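Local structure of prolyl oligopeptidase (Novosphingobium capsulatum, 1YR2) at residues 124-127 with 128-132; 528-532 with 533-537; 579-582 with 583-587. The protein probably hydrolyses oligopeptides as a serine endopeptidase, cutting after proline and, far less readily, after alanine. All blocks are in the same frame, centred on the assembly; numbering follows the deposited sequence.

Contact 1 of 3, residues 124-127 with 128-132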
ATOM      1  N   SER A 124     -13.632 -12.346  -9.017  1.00 10.60           N
ATOM      2  CA  SER A 124     -14.229 -11.026  -9.056  1.00 10.41           C
ATOM      3  C   SER A 124     -13.813 -10.285 -10.361  1.00 10.72           C
ATOM      4  O   SER A 124     -12.728 -10.548 -10.901  1.00 10.45           O
ATOM      5  CB  SER A 124     -13.861 -10.263  -7.774  1.00 10.86           C
ATOM      6  OG  SER A 124     -12.542  -9.788  -7.804  1.00 12.06           O
ATOM      7  N   TRP A 125     -14.670  -9.367 -10.817  1.00 10.25           N
ATOM      8  CA  TRP A 125     -14.406  -8.499 -11.934  1.00  9.95           C
ATOM      9  C   TRP A 125     -15.126  -7.193 -11.737  1.00 10.81           C
ATOM     10  O   TRP A 125     -16.270  -7.185 -11.360  1.00 10.39           O
ATOM     11  CB  TRP A 125     -14.840  -9.114 -13.255  1.00  9.03           C
ATOM     12  CG  TRP A 125     -14.549  -8.276 -14.422  1.00 10.43           C
ATOM     13  CD1 TRP A 125     -13.377  -8.153 -15.045  1.00 12.29           C
ATOM     14  CD2 TRP A 125     -15.469  -7.450 -15.138  1.00 11.73           C
ATOM     15  NE1 TRP A 125     -13.466  -7.275 -16.095  1.00 12.27           N
ATOM     16  CE2 TRP A 125     -14.754  -6.846 -16.190  1.00 11.04           C
ATOM     17  CE3 TRP A 125     -16.843  -7.166 -15.010  1.00 15.13           C
ATOM     18  CZ2 TRP A 125     -15.352  -5.997 -17.115  1.00 15.87           C
ATOM     19  CZ3 TRP A 125     -17.426  -6.324 -15.908  1.00 15.11           C
ATOM     20  CH2 TRP A 125     -16.692  -5.744 -16.957  1.00 14.83           C
ATOM     21  N   ASN A 126     -14.415  -6.112 -11.988  1.00 12.69           N
ATOM     22  CA  ASN A 126     -14.972  -4.775 -12.079  1.00 12.62           C
ATOM     23  C   ASN A 126     -14.668  -4.179 -13.445  1.00 12.66           C
ATOM     24  O   ASN A 126     -13.580  -4.253 -13.895  1.00 12.89           O
ATOM     25  CB  ASN A 126     -14.356  -3.895 -10.991  1.00 13.41           C
ATOM     26  CG  ASN A 126     -15.215  -2.664 -10.669  1.00 15.37           C
ATOM     27  OD1 ASN A 126     -15.528  -1.866 -11.572  1.00 16.59           O
ATOM     28  ND2 ASN A 126     -15.597  -2.499  -9.370  1.00 15.77           N
ATOM     29  N   SER A 127     -15.647  -3.551 -14.079  1.00 13.52           N
ATOM     30  CA  SER A 127     -15.415  -2.860 -15.355  1.00 14.50           C
ATOM     31  C   SER A 127     -14.521  -1.624 -15.221  1.00 15.38           C
ATOM     32  O   SER A 127     -13.986  -1.120 -16.221  1.00 14.79           O
ATOM     33  CB  SER A 127     -16.761  -2.417 -15.915  1.00 14.42           C
ATOM     34  OG  SER A 127     -17.387  -1.573 -14.951  1.00 15.44           O
ATOM     35  N   GLY A 128     -14.377  -1.124 -14.001  1.00 17.14           N
ATOM     36  CA  GLY A 128     -13.666   0.101 -13.694  1.00 19.41           C
ATOM     37  C   GLY A 128     -14.701   1.105 -13.224  1.00 21.91           C
ATOM     38  O   GLY A 128     -14.367   2.046 -12.522  1.00 24.12           O
ATOM     39  N   LEU A 129     -15.962   0.864 -13.573  1.00 23.79           N
ATOM     40  CA  LEU A 129     -17.044   1.807 -13.320  1.00 24.51           C
ATOM     41  C   LEU A 129     -17.965   1.459 -12.157  1.00 24.66           C
ATOM     42  O   LEU A 129     -18.770   2.300 -11.758  1.00 24.82           O
ATOM     43  CB  LEU A 129     -17.903   1.912 -14.582  1.00 25.21           C
ATOM     44  CG  LEU A 129     -17.101   2.306 -15.832  1.00 26.97           C
ATOM     45  CD1 LEU A 129     -17.956   2.164 -17.076  1.00 28.20           C
ATOM     46  CD2 LEU A 129     -16.546   3.719 -15.637  1.00 28.83           C
ATOM     47  N   MET A 130     -17.847   0.251 -11.615  1.00 22.68           N
ATOM     48  CA  MET A 130     -18.827  -0.273 -10.674  1.00 22.22           C
ATOM     49  C   MET A 130     -18.383  -0.027  -9.232  1.00 21.06           C
ATOM     50  O   MET A 130     -17.239  -0.181  -8.914  1.00 19.46           O
ATOM     51  CB  MET A 130     -19.000  -1.781 -10.879  1.00 21.47           C
ATOM     52  CG  MET A 130     -19.488  -2.233 -12.254  1.00 22.51           C
ATOM     53  SD  MET A 130     -19.002  -4.035 -12.477  1.00 23.17           S
ATOM     54  CE  MET A 130     -19.920  -4.389 -13.970  1.00 24.11           C
ATOM     55  N   ASN A 131     -19.327   0.331  -8.363  1.00 21.40           N
ATOM     56  CA  ASN A 131     -19.029   0.596  -6.950  1.00 21.37           C
ATOM     57  C   ASN A 131     -18.478  -0.656  -6.279  1.00 20.65           C
ATOM     58  O   ASN A 131     -17.566  -0.562  -5.501  1.00 20.96           O
ATOM     59  CB  ASN A 131     -20.280   1.085  -6.228  1.00 21.90           C
ATOM     60  CG  ASN A 131     -20.025   1.459  -4.781  1.00 25.64           C
ATOM     61  OD1 ASN A 131     -20.666   0.918  -3.866  1.00 30.54           O
ATOM     62  ND2 ASN A 131     -19.094   2.373  -4.552  1.00 29.58           N
ATOM     63  N   GLN A 132     -19.036  -1.824  -6.611  1.00 20.01           N
ATOM     64  CA  GLN A 132     -18.545  -3.104  -6.112  1.00 19.31           C
ATOM     65  C   GLN A 132     -18.267  -4.040  -7.277  1.00 17.97           C
ATOM     66  O   GLN A 132     -18.961  -4.019  -8.258  1.00 18.12           O
ATOM     67  CB  GLN A 132     -19.552  -3.796  -5.170  1.00 19.06           C
ATOM     68  CG  GLN A 132     -19.938  -3.043  -3.874  1.00 19.90           C
ATOM     69  CD  GLN A 132     -21.004  -3.805  -3.090  1.00 18.40           C
ATOM     70  OE1 GLN A 132     -20.712  -4.862  -2.543  1.00 18.76           O
ATOM     71  NE2 GLN A 132     -22.237  -3.301  -3.070  1.00 15.03           N
TER

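Contact 2 of 3, residues 528-532 with 533-537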
ATOM      1  N   GLY A 528      12.607   4.731   6.956  1.00 11.69           N
ATOM      2  CA  GLY A 528      11.596   3.797   6.475  1.00 11.26           C
ATOM      3  C   GLY A 528      11.802   2.399   7.093  1.00 12.01           C
ATOM      4  O   GLY A 528      12.713   2.166   7.929  1.00 12.22           O
ATOM      5  N   GLY A 529      10.955   1.458   6.666  1.00 12.21           N
ATOM      6  CA  GLY A 529      10.988   0.095   7.195  1.00 13.30           C
ATOM      7  C   GLY A 529      11.575  -0.901   6.201  1.00 13.70           C
ATOM      8  O   GLY A 529      11.424  -2.089   6.391  1.00 14.29           O
ATOM      9  N   GLU A 530      12.220  -0.430   5.129  1.00 13.73           N
ATOM     10  CA  GLU A 530      12.633  -1.317   4.059  1.00 13.77           C
ATOM     11  C   GLU A 530      13.632  -2.382   4.536  1.00 13.57           C
ATOM     12  O   GLU A 530      13.596  -3.499   4.051  1.00 13.45           O
ATOM     13  CB  GLU A 530      13.156  -0.520   2.821  1.00 13.63           C
ATOM     14  CG  GLU A 530      12.065   0.325   2.167  1.00 15.58           C
ATOM     15  CD  GLU A 530      12.034   1.763   2.635  1.00 14.56           C
ATOM     16  OE1 GLU A 530      12.557   2.041   3.750  1.00 13.59           O
ATOM     17  OE2 GLU A 530      11.424   2.630   1.931  1.00 15.63           O
ATOM     18  N   TYR A 531      14.505  -2.057   5.489  1.00 14.16           N
ATOM     19  CA  TYR A 531      15.448  -3.027   6.030  1.00 14.85           C
ATOM     20  C   TYR A 531      15.187  -3.134   7.533  1.00 14.84           C
ATOM     21  O   TYR A 531      16.097  -3.215   8.346  1.00 14.75           O
ATOM     22  CB  TYR A 531      16.870  -2.587   5.733  1.00 14.25           C
ATOM     23  CG  TYR A 531      17.246  -2.653   4.276  1.00 14.14           C
ATOM     24  CD1 TYR A 531      17.496  -3.890   3.649  1.00 16.03           C
ATOM     25  CD2 TYR A 531      17.448  -1.504   3.532  1.00 12.16           C
ATOM     26  CE1 TYR A 531      17.889  -3.950   2.323  1.00 13.55           C
ATOM     27  CE2 TYR A 531      17.831  -1.570   2.214  1.00 14.96           C
ATOM     28  CZ  TYR A 531      18.037  -2.782   1.613  1.00 15.26           C
ATOM     29  OH  TYR A 531      18.463  -2.827   0.314  1.00 16.09           O
ATOM     30  N   GLY A 532      13.915  -3.065   7.887  1.00 15.55           N
ATOM     31  CA  GLY A 532      13.502  -3.331   9.248  1.00 15.69           C
ATOM     32  C   GLY A 532      13.799  -2.263  10.285  1.00 15.82           C
ATOM     33  O   GLY A 532      13.967  -1.081   9.999  1.00 14.00           O
ATOM     34  N   ASP A 533      13.839  -2.692  11.537  1.00 15.89           N
ATOM     35  CA  ASP A 533      13.866  -1.726  12.612  1.00 17.02           C
ATOM     36  C   ASP A 533      15.177  -0.928  12.614  1.00 16.32           C
ATOM     37  O   ASP A 533      15.160   0.253  12.984  1.00 16.02           O
ATOM     38  CB  ASP A 533      13.692  -2.367  13.982  1.00 17.55           C
ATOM     39  CG  ASP A 533      12.303  -2.898  14.233  1.00 21.32           C
ATOM     40  OD1 ASP A 533      11.338  -2.547  13.533  1.00 20.48           O
ATOM     41  OD2 ASP A 533      12.110  -3.704  15.196  1.00 27.73           O
ATOM     42  N   ALA A 534      16.295  -1.536  12.228  1.00 16.05           N
ATOM     43  CA  ALA A 534      17.569  -0.799  12.200  1.00 15.55           C
ATOM     44  C   ALA A 534      17.506   0.356  11.192  1.00 14.66           C
ATOM     45  O   ALA A 534      18.135   1.443  11.386  1.00 13.79           O
ATOM     46  CB  ALA A 534      18.690  -1.700  11.862  1.00 16.41           C
ATOM     47  N   TRP A 535      16.778   0.116  10.109  1.00 13.64           N
ATOM     48  CA  TRP A 535      16.662   1.102   9.033  1.00 12.77           C
ATOM     49  C   TRP A 535      15.838   2.281   9.537  1.00 13.04           C
ATOM     50  O   TRP A 535      16.156   3.434   9.305  1.00 12.12           O
ATOM     51  CB  TRP A 535      15.994   0.478   7.787  1.00 13.47           C
ATOM     52  CG  TRP A 535      16.171   1.225   6.479  1.00 10.06           C
ATOM     53  CD1 TRP A 535      15.217   1.879   5.747  1.00 10.26           C
ATOM     54  CD2 TRP A 535      17.397   1.381   5.748  1.00  9.78           C
ATOM     55  NE1 TRP A 535      15.763   2.399   4.605  1.00 10.37           N
ATOM     56  CE2 TRP A 535      17.103   2.089   4.575  1.00  8.30           C
ATOM     57  CE3 TRP A 535      18.721   0.944   5.961  1.00 13.44           C
ATOM     58  CZ2 TRP A 535      18.061   2.405   3.636  1.00  9.70           C
ATOM     59  CZ3 TRP A 535      19.681   1.274   5.026  1.00 12.49           C
ATOM     60  CH2 TRP A 535      19.342   1.996   3.881  1.00 11.22           C
ATOM     61  N   HIS A 536      14.762   1.955  10.234  1.00 12.75           N
ATOM     62  CA  HIS A 536      13.896   2.971  10.834  1.00 12.52           C
ATOM     63  C   HIS A 536      14.671   3.817  11.857  1.00 12.25           C
ATOM     64  O   HIS A 536      14.651   5.035  11.817  1.00 11.19           O
ATOM     65  CB  HIS A 536      12.751   2.246  11.508  1.00 12.72           C
ATOM     66  CG  HIS A 536      11.750   3.138  12.193  1.00 14.70           C
ATOM     67  ND1 HIS A 536      10.924   2.656  13.189  1.00 14.55           N
ATOM     68  CD2 HIS A 536      11.414   4.442  12.016  1.00 11.14           C
ATOM     69  CE1 HIS A 536      10.120   3.636  13.595  1.00 17.63           C
ATOM     70  NE2 HIS A 536      10.420   4.734  12.920  1.00 14.20           N
ATOM     71  N   ASP A 537      15.344   3.138  12.786  1.00 12.20           N
ATOM     72  CA  ASP A 537      16.108   3.787  13.854  1.00 12.37           C
ATOM     73  C   ASP A 537      17.233   4.695  13.320  1.00 12.89           C
ATOM     74  O   ASP A 537      17.561   5.759  13.922  1.00 12.35           O
ATOM     75  CB  ASP A 537      16.747   2.703  14.741  1.00 14.39           C
ATOM     76  CG  ASP A 537      15.753   2.003  15.653  1.00 18.36           C
ATOM     77  OD1 ASP A 537      14.615   2.492  15.814  1.00 22.89           O
ATOM     78  OD2 ASP A 537      16.043   0.956  16.270  1.00 24.35           O
TER

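Contact 3 of 3, residues 579-582 with 583-587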
ATOM      1  N   LEU A 579       7.861  17.428   5.287  1.00 10.80           N
ATOM      2  CA  LEU A 579       9.000  17.861   6.113  1.00 10.43           C
ATOM      3  C   LEU A 579      10.314  17.605   5.331  1.00 10.03           C
ATOM      4  O   LEU A 579      11.173  18.465   5.265  1.00 10.64           O
ATOM      5  CB  LEU A 579       8.981  17.046   7.421  1.00  9.79           C
ATOM      6  CG  LEU A 579      10.288  16.981   8.144  1.00 10.80           C
ATOM      7  CD1 LEU A 579      10.638  18.361   8.594  1.00 10.54           C
ATOM      8  CD2 LEU A 579      10.135  16.068   9.322  1.00 11.08           C
ATOM      9  N   LEU A 580      10.423  16.417   4.731  1.00 10.23           N
ATOM     10  CA  LEU A 580      11.601  16.021   3.927  1.00  9.68           C
ATOM     11  C   LEU A 580      11.868  17.074   2.871  1.00 10.98           C
ATOM     12  O   LEU A 580      12.976  17.608   2.736  1.00 10.59           O
ATOM     13  CB  LEU A 580      11.348  14.643   3.272  1.00 10.11           C
ATOM     14  CG  LEU A 580      12.325  14.247   2.150  1.00 11.28           C
ATOM     15  CD1 LEU A 580      13.646  14.020   2.711  1.00 12.90           C
ATOM     16  CD2 LEU A 580      11.778  13.043   1.417  1.00 15.85           C
ATOM     17  N   ILE A 581      10.825  17.422   2.134  1.00 11.58           N
ATOM     18  CA  ILE A 581      10.976  18.399   1.066  1.00 12.46           C
ATOM     19  C   ILE A 581      11.391  19.786   1.611  1.00 10.99           C
ATOM     20  O   ILE A 581      12.302  20.417   1.060  1.00 10.71           O
ATOM     21  CB  ILE A 581       9.717  18.477   0.250  1.00 12.93           C
ATOM     22  CG1 ILE A 581       9.348  17.116  -0.382  1.00 17.52           C
ATOM     23  CG2 ILE A 581       9.754  19.642  -0.774  1.00 15.15           C
ATOM     24  CD1 ILE A 581      10.349  16.455  -1.114  1.00 15.45           C
ATOM     25  N   GLY A 582      10.761  20.230   2.695  1.00 11.91           N
ATOM     26  CA  GLY A 582      11.073  21.519   3.316  1.00 12.49           C
ATOM     27  C   GLY A 582      12.516  21.576   3.803  1.00 12.62           C
ATOM     28  O   GLY A 582      13.208  22.597   3.662  1.00 12.98           O
ATOM     29  N   ALA A 583      12.982  20.469   4.394  1.00 12.82           N
ATOM     30  CA  ALA A 583      14.295  20.462   4.995  1.00 11.69           C
ATOM     31  C   ALA A 583      15.397  20.438   3.916  1.00 12.19           C
ATOM     32  O   ALA A 583      16.350  21.191   4.005  1.00 11.48           O
ATOM     33  CB  ALA A 583      14.444  19.286   5.922  1.00 13.21           C
ATOM     34  N   VAL A 584      15.279  19.577   2.902  1.00 10.79           N
ATOM     35  CA  VAL A 584      16.324  19.514   1.878  1.00 11.44           C
ATOM     36  C   VAL A 584      16.281  20.793   0.993  1.00 11.47           C
ATOM     37  O   VAL A 584      17.302  21.207   0.453  1.00 13.01           O
ATOM     38  CB  VAL A 584      16.272  18.229   1.012  1.00 10.04           C
ATOM     39  CG1 VAL A 584      16.362  17.026   1.879  1.00 10.98           C
ATOM     40  CG2 VAL A 584      14.988  18.204   0.085  1.00 10.15           C
ATOM     41  N   THR A 585      15.129  21.437   0.880  1.00 11.76           N
ATOM     42  CA  THR A 585      15.014  22.681   0.120  1.00 11.14           C
ATOM     43  C   THR A 585      15.831  23.811   0.814  1.00 11.22           C
ATOM     44  O   THR A 585      16.503  24.564   0.153  1.00 12.29           O
ATOM     45  CB  THR A 585      13.527  23.109  -0.067  1.00 10.40           C
ATOM     46  OG1 THR A 585      12.822  22.217  -0.968  1.00 12.23           O
ATOM     47  CG2 THR A 585      13.458  24.476  -0.723  1.00 13.13           C
ATOM     48  N   ASN A 586      15.771  23.905   2.138  1.00 11.61           N
ATOM     49  CA  ASN A 586      16.601  24.859   2.888  1.00 11.44           C
ATOM     50  C   ASN A 586      18.069  24.537   2.777  1.00 12.86           C
ATOM     51  O   ASN A 586      18.877  25.452   2.678  1.00 13.72           O
ATOM     52  CB  ASN A 586      16.209  24.898   4.370  1.00 11.49           C
ATOM     53  CG  ASN A 586      14.910  25.591   4.609  1.00 11.65           C
ATOM     54  OD1 ASN A 586      14.520  26.450   3.820  1.00 11.05           O
ATOM     55  ND2 ASN A 586      14.220  25.237   5.682  1.00 10.10           N
ATOM     56  N   GLN A 587      18.430  23.247   2.843  1.00 12.65           N
ATOM     57  CA  GLN A 587      19.840  22.838   2.938  1.00 12.48           C
ATOM     58  C   GLN A 587      20.548  22.904   1.573  1.00 12.48           C
ATOM     59  O   GLN A 587      21.717  23.333   1.479  1.00 12.22           O
ATOM     60  CB  GLN A 587      19.964  21.443   3.587  1.00 12.84           C
ATOM     61  CG  GLN A 587      19.452  21.401   5.009  1.00 13.99           C
ATOM     62  CD  GLN A 587      19.532  20.014   5.686  1.00 16.03           C
ATOM     63  OE1 GLN A 587      20.028  19.061   5.103  1.00 17.67           O
ATOM     64  NE2 GLN A 587      19.063  19.930   6.941  1.00 15.41           N
TER
HETATM   65  O   HOH W   1      12.374  25.000   2.667  1.00 19.97           O

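Contact 1 of 3, residues 124-127 with 128-132
Met130 folds its side chain back over Asn126, Ser127 and Trp125, the residues just before the turn. Its CB sits 3.5 Å from Asn126 OD1, close to the amide that grips its own backbone. With CG anti to the carbonyl carbon (chi1 -60°) and the chain extended beyond it, the next atoms run over Ser127: CG is 3.5 Å from Ser127 OG, and SD lies alongside Ser127, about equally far from its OG and its backbone N. The terminal CE then reaches Trp125 CZ3 at 3.7 Å. The two side chains cross at about a right angle, and SD lies obliquely off the six-membered ring of Trp125, a Met-aromatic contact. The indole itself is fixed from outside: NE1 bonds to Glu109, and Lys147 makes a cation-pi contact with the ring.

This is the connection between strands 120-126 and 134-139, neighbours in a four-stranded antiparallel blade of the N-terminal beta-propeller. Asn126 ends the strand and directs the turn. Its OD1 accepts Gly128 N at 2.8 Å, closing an Asx turn, and also Met130 N at 3.1 Å, the latter in the carbonyl plane on a lone pair. ND2 donates to Met130 O at 2.9 Å, almost straight at 171° and in the plane of the amide, although it meets that carbonyl from above. Three bonds therefore fix the rotation of this buried group. Ser127 adds an ST turn, with OG accepting Leu129 N at 3.1 Å, whereas its own N is buried without a partner, lying over one face of the Trp125 ring. At Gly128 the backbone angles would drive any CB into Ser127 O.

Contact 2 of 3, residues 528-532 with 533-537
Tyr531 sets the edge of its ring against the face of Trp535 in a T-shaped stack, planes 70° apart and centroids 4.8 Å apart. The touching atom is Tyr531 CD2, over the centre of the indole and 3.6 Å from Trp535 CD2. Trp535 has CG anti to its own N (chi1 -162°), which swings the indole back from the first turn of helix 532-537 over the loop that precedes it, in the alpha/beta-hydrolase part of the chain. There the packing is tight. Gly528 O and Glu530 OE1 both lie at the indole edge, each 3.3 Å from Trp535 CD1, with the Glu530 carboxylate turned nearly perpendicular to the ring. Its other oxygen, OE2, is held by Asn524 ND2 and Leu502 N, while Trp535 NE1 donates to Asn524 O. Beyond the CB end of the indole, Gly532 O accepts His536 N at 3.1 Å and 163°, in the first turn of the helix, and Trp535 N weakly.

The opposite character appears at Asp533, Ala534 and Asp537, all exposed. Asp533 merely brushes the backbone of Gly532 with CB, and the Ala534 methyl stays clear of the loop's side chains; Asp537 turns to a salt bridge with Arg540. An alanine in place of Trp535 would probably deprive Tyr531 of the surface its edge rests on, leave Asn524 O without its donor and open a gap beside the tyrosine ring.

Tyr531 OH bonds to Asp383 of the propeller, so the stack backs a residue that bridges the two domains. The indole offers its electron-rich face to a tyrosine C-H and its more positive rim to two oxygens, which suggests that the carbonyl and the buried carboxylate reinforce the polarity of the ring.

Contact 3 of 3, residues 579-582 with 583-587
Val584 straddles the carbonyl oxygen of Leu580 with its two methyls, CG1 at 3.5 Å and CG2 at 3.4 Å from Leu580 O, while the same CG1 approaches Leu580 CD1 at 4.1 Å, the side chains crossing at a slant. This is helix 576-587, the helical member of a beta-alpha-beta unit in the alpha/beta-hydrolase fold. It follows strand 569-574 and what is probably the nucleophile elbow, which Ile581 touches.

One side of the helix, with Leu580, Ala583 and Val584, packs on Phe548 and Phe551 of helix 544-560; Ile581 and Thr585 lie instead on the sheet, against Ile571 and Ala595. Thr585 is a polar side chain in that buried place, and it satisfies itself locally. Its OG1, anti to the carbonyl carbon (chi1 -70°), hangs back down the helix and donates to Ile581 O at 2.8 Å. That oxygen also takes Thr585 N at 3.0 Å, the two donors arriving from opposite faces of the carbonyl plane.

At the next residue, Gly582 O receives Asn586 N at 3.3 Å, a long helical bond. The Asn586 amide is held from outside, OD1 by Tyr647 OH and ND2 by Pro637 O. A water donates to Gly582 O at 2.7 Å and, weakly, to Asn586 OD1.

How the contacts relate
Contact 1 comes first along the chain, at a turn in a propeller blade; contacts 2 and 3 follow in the hydrolase domain, on the other side of the chain's centre. Nearest atoms of contact 1 are about 28 Å from contact 2 and about 31 Å from contact 3, with no touch. Contacts 2 and 3 are closer, about 10 Å between nearest atoms. Both hang on the same mixed sheet, each following one of its strands: 519-523 for the loop of contact 2, 569-574 for the helix of contact 3. Leu525 takes a weak hydrogen bond from Trp535 NE1 and touches Leu580. Contact 2 faces the propeller, whereas contact 3 belongs to the core behind the probable nucleophile.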